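Local coordinates for protein aminotransferase, class III (Deinococcus radiodurans, PDB 3I4J) that probably acts as a pyridoxal-phosphate-dependent transaminase, moving amino groups between substrates, at residues A38-V50 with V258-L270. The protein carries 1 engineered substitution. Sequence-based numbering, arbitrary orientation.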
# COMPACT_ATOMS: atom_id res chain seq x y z
N ALA C 38 -7.41 11.03 9.11
CA ALA C 38 -6.33 11.84 8.56
C ALA C 38 -6.83 12.29 7.20
O ALA C 38 -6.17 12.08 6.18
CB ALA C 38 -5.06 11.00 8.42
N LEU C 39 -8.01 12.91 7.20
CA LEU C 39 -8.68 13.38 5.99
C LEU C 39 -8.87 12.21 5.04
O LEU C 39 -8.64 12.31 3.83
CB LEU C 39 -7.89 14.52 5.33
CG LEU C 39 -8.27 15.90 5.89
CD1 LEU C 39 -7.90 16.00 7.36
CD2 LEU C 39 -7.56 16.97 5.09
N VAL C 40 -9.33 11.09 5.61
CA VAL C 40 -9.57 9.86 4.88
C VAL C 40 -11.05 9.48 4.78
O VAL C 40 -11.55 9.18 3.69
CB VAL C 40 -8.84 8.66 5.56
CG1 VAL C 40 -9.28 7.34 4.93
CG2 VAL C 40 -7.34 8.82 5.44
N ALA C 41 -11.75 9.51 5.91
CA ALA C 41 -13.17 9.11 5.96
C ALA C 41 -14.14 10.16 5.43
O ALA C 41 -15.01 10.65 6.17
CB ALA C 41 -13.54 8.72 7.39
N ASN C 42 -14.03 10.45 4.15
CA ASN C 42 -14.86 11.46 3.50
C ASN C 42 -16.38 11.27 3.52
O ASN C 42 -17.11 12.25 3.51
CB ASN C 42 -14.40 11.64 2.05
CG ASN C 42 -13.03 12.29 1.95
OD1 ASN C 42 -12.34 12.49 2.95
ND2 ASN C 42 -12.63 12.62 0.73
N ILE C 43 -16.86 10.03 3.52
CA ILE C 43 -18.31 9.83 3.53
C ILE C 43 -18.87 9.35 4.86
O ILE C 43 -20.03 8.95 4.95
CB ILE C 43 -18.75 8.89 2.38
CG1 ILE C 43 -18.29 7.45 2.65
CG2 ILE C 43 -18.17 9.38 1.07
CD1 ILE C 43 -18.85 6.45 1.64
N GLY C 44 -18.05 9.42 5.90
CA GLY C 44 -18.50 8.99 7.21
C GLY C 44 -18.25 7.52 7.47
O GLY C 44 -17.91 6.77 6.57
N HIS C 45 -18.43 7.12 8.73
CA HIS C 45 -18.19 5.74 9.12
C HIS C 45 -19.44 4.86 9.17
O HIS C 45 -20.56 5.36 9.33
CB HIS C 45 -17.52 5.71 10.50
CG HIS C 45 -16.25 6.50 10.56
ND1 HIS C 45 -16.18 7.76 11.10
CD2 HIS C 45 -15.00 6.20 10.14
CE1 HIS C 45 -14.93 8.20 11.01
NE2 HIS C 45 -14.20 7.27 10.43
N GLY C 46 -19.22 3.56 9.01
CA GLY C 46 -20.30 2.59 9.07
C GLY C 46 -21.24 2.45 7.89
O GLY C 46 -22.38 2.02 8.07
N ARG C 47 -20.78 2.79 6.68
CA ARG C 47 -21.64 2.68 5.50
C ARG C 47 -21.84 1.22 5.11
O ARG C 47 -20.95 0.59 4.52
CB ARG C 47 -21.03 3.43 4.31
CG ARG C 47 -20.56 4.86 4.58
CD ARG C 47 -21.67 5.86 4.90
NE ARG C 47 -22.62 6.05 3.80
CZ ARG C 47 -23.07 7.24 3.40
NH1 ARG C 47 -22.65 8.36 3.99
NH2 ARG C 47 -23.97 7.32 2.43
N ALA C 48 -23.00 0.67 5.44
CA ALA C 48 -23.31 -0.71 5.10
C ALA C 48 -23.37 -0.89 3.59
O ALA C 48 -23.08 -1.96 3.07
CB ALA C 48 -24.63 -1.13 5.73
N GLU C 49 -23.74 0.18 2.88
CA GLU C 49 -23.84 0.14 1.43
C GLU C 49 -22.50 -0.23 0.80
O GLU C 49 -22.44 -1.05 -0.12
CB GLU C 49 -24.27 1.51 0.88
CG GLU C 49 -24.49 1.52 -0.62
CD GLU C 49 -24.89 2.89 -1.14
OE1 GLU C 49 -25.32 3.73 -0.33
OE2 GLU C 49 -24.78 3.13 -2.36
N VAL C 50 -21.43 0.38 1.30
CA VAL C 50 -20.10 0.09 0.79
C VAL C 50 -19.71 -1.33 1.16
O VAL C 50 -19.18 -2.08 0.34
CB VAL C 50 -19.06 1.07 1.36
CG1 VAL C 50 -17.67 0.75 0.79
CG2 VAL C 50 -19.45 2.50 1.03
N VAL C 258 -3.10 13.16 -9.06
CA VAL C 258 -2.82 12.09 -8.10
C VAL C 258 -3.91 12.03 -7.04
O VAL C 258 -4.22 13.04 -6.40
CB VAL C 258 -1.46 12.32 -7.41
CG1 VAL C 258 -1.08 11.08 -6.58
CG2 VAL C 258 -0.40 12.62 -8.45
N LEU C 259 -4.48 10.84 -6.85
CA LEU C 259 -5.56 10.63 -5.90
C LEU C 259 -5.19 9.62 -4.82
O LEU C 259 -4.33 8.77 -5.02
CB LEU C 259 -6.81 10.15 -6.64
CG LEU C 259 -7.20 11.01 -7.85
CD1 LEU C 259 -8.31 10.32 -8.65
CD2 LEU C 259 -7.65 12.37 -7.35
N GLY C 260 -5.87 9.72 -3.67
CA GLY C 260 -5.61 8.81 -2.57
C GLY C 260 -6.53 9.07 -1.40
O GLY C 260 -7.50 9.81 -1.53
N LYS C 261 -6.22 8.46 -0.26
CA LYS C 261 -7.02 8.63 0.96
C LYS C 261 -8.53 8.61 0.78
O LYS C 261 -9.18 7.59 1.02
CB LYS C 261 -6.63 9.93 1.68
CG LYS C 261 -5.25 9.91 2.31
CD LYS C 261 -5.04 11.10 3.23
CE LYS C 261 -3.69 11.02 3.92
NZ LYS C 261 -3.54 12.06 4.97
N GLY C 262 -9.09 9.74 0.37
CA GLY C 262 -10.53 9.83 0.19
C GLY C 262 -11.12 9.07 -0.99
O GLY C 262 -12.35 9.02 -1.12
N LEU C 263 -10.28 8.49 -1.83
CA LEU C 263 -10.76 7.76 -3.00
C LEU C 263 -11.75 6.66 -2.58
O LEU C 263 -12.84 6.56 -3.14
CB LEU C 263 -9.58 7.17 -3.78
CG LEU C 263 -9.82 6.87 -5.27
CD1 LEU C 263 -10.39 8.11 -5.95
CD2 LEU C 263 -8.51 6.46 -5.93
N ALA C 264 -11.35 5.83 -1.62
CA ALA C 264 -12.24 4.78 -1.11
C ALA C 264 -12.72 5.17 0.29
O ALA C 264 -13.32 4.37 1.01
CB ALA C 264 -11.52 3.43 -1.08
N ALA C 265 -12.44 6.42 0.68
CA ALA C 265 -12.86 6.99 1.96
C ALA C 265 -12.74 6.12 3.21
O ALA C 265 -13.64 6.10 4.05
CB ALA C 265 -14.30 7.50 1.83
N GLY C 266 -11.63 5.40 3.34
CA GLY C 266 -11.41 4.57 4.51
C GLY C 266 -11.96 3.16 4.44
O GLY C 266 -11.75 2.37 5.37
N TYR C 267 -12.66 2.82 3.37
CA TYR C 267 -13.24 1.49 3.23
C TYR C 267 -12.29 0.46 2.63
O TYR C 267 -12.47 -0.75 2.81
CB TYR C 267 -14.54 1.58 2.41
CG TYR C 267 -15.63 2.22 3.25
CD1 TYR C 267 -16.39 1.46 4.14
CD2 TYR C 267 -15.80 3.61 3.27
CE1 TYR C 267 -17.26 2.04 5.04
CE2 TYR C 267 -16.68 4.21 4.17
CZ TYR C 267 -17.40 3.42 5.06
OH TYR C 267 -18.23 3.99 6.00
N ALA C 268 -11.26 0.94 1.94
CA ALA C 268 -10.28 0.05 1.34
C ALA C 268 -9.03 0.85 0.98
O ALA C 268 -9.11 2.05 0.74
CB ALA C 268 -10.86 -0.62 0.09
N PRO C 269 -7.87 0.19 0.96
CA PRO C 269 -6.63 0.89 0.60
C PRO C 269 -6.61 1.09 -0.91
O PRO C 269 -6.26 0.17 -1.66
CB PRO C 269 -5.53 -0.06 1.07
CG PRO C 269 -6.22 -0.93 2.10
CD PRO C 269 -7.57 -1.16 1.48
N LEU C 270 -7.02 2.27 -1.35
CA LEU C 270 -7.08 2.59 -2.76
C LEU C 270 -6.57 4.01 -3.02
O LEU C 270 -6.85 4.94 -2.26
CB LEU C 270 -8.54 2.48 -3.24
CG LEU C 270 -8.81 2.74 -4.73
CD1 LEU C 270 -8.22 1.61 -5.55
CD2 LEU C 270 -10.31 2.83 -4.97
O HOH W 1 -14.57 11.64 -1.08
O HOH W 2 -15.77 7.66 4.82
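Ala265 meets Val40 and Ala41 through a pair of C-H...O contacts rather than backbone N-H...O bonds: its CA lies 3.1 Å from Val40 O, and its own carbonyl O receives the CA-H of Ala41 in a nearly straight approach (171° at the hydrogen). A water completes the join, donating to Ala265 O and Gly44 O while accepting from Ile43 N, so one solvent molecule serves three backbone groups of two turns, the type I turn Ala41–Gly44 and the type I' turn Ala264–Tyr267. With chi1 at 171°, Val40 swings CG1 away from its own backbone N and against Gly266, 3.4 Å from Gly266 N, at a position where a side chain on Gly266 would crowd it. In the large domain of this fold-type-I aminotransferase, residues 260–270 link antiparallel strands 256–259 and 271–275 of the seven-stranded sheet; the OH of Tyr296 of the second subunit is hydrogen-bonded to Lys261 O and Gly266 N. Lys261, its chain extended beyond CG, gives NZ to Ala38 O at 2.9 Å; a sulfate ion, probably from the crystallisation liquor, lies about 5 Å from the Lys261 side chain. At the other end stands Tyr267, whose ring has Val50 CB over one face, 4.2 Å from the centroid, while Ile43 CG1 packs 3.9 Å from CE2. Its hydroxyl, less securely placed in the model, donates to Gly44 O and accepts the N-H of Arg47, the N-cap of helix 48–60. A phenylalanine here would probably deprive Arg47 N of its acceptor and leave Gly44 O with the water alone of the two donors described. The Arg47 guanidinium turns elsewhere, NH1 to Ile43 O at 2.9 Å and NH2 to Glu316 in a salt bridge.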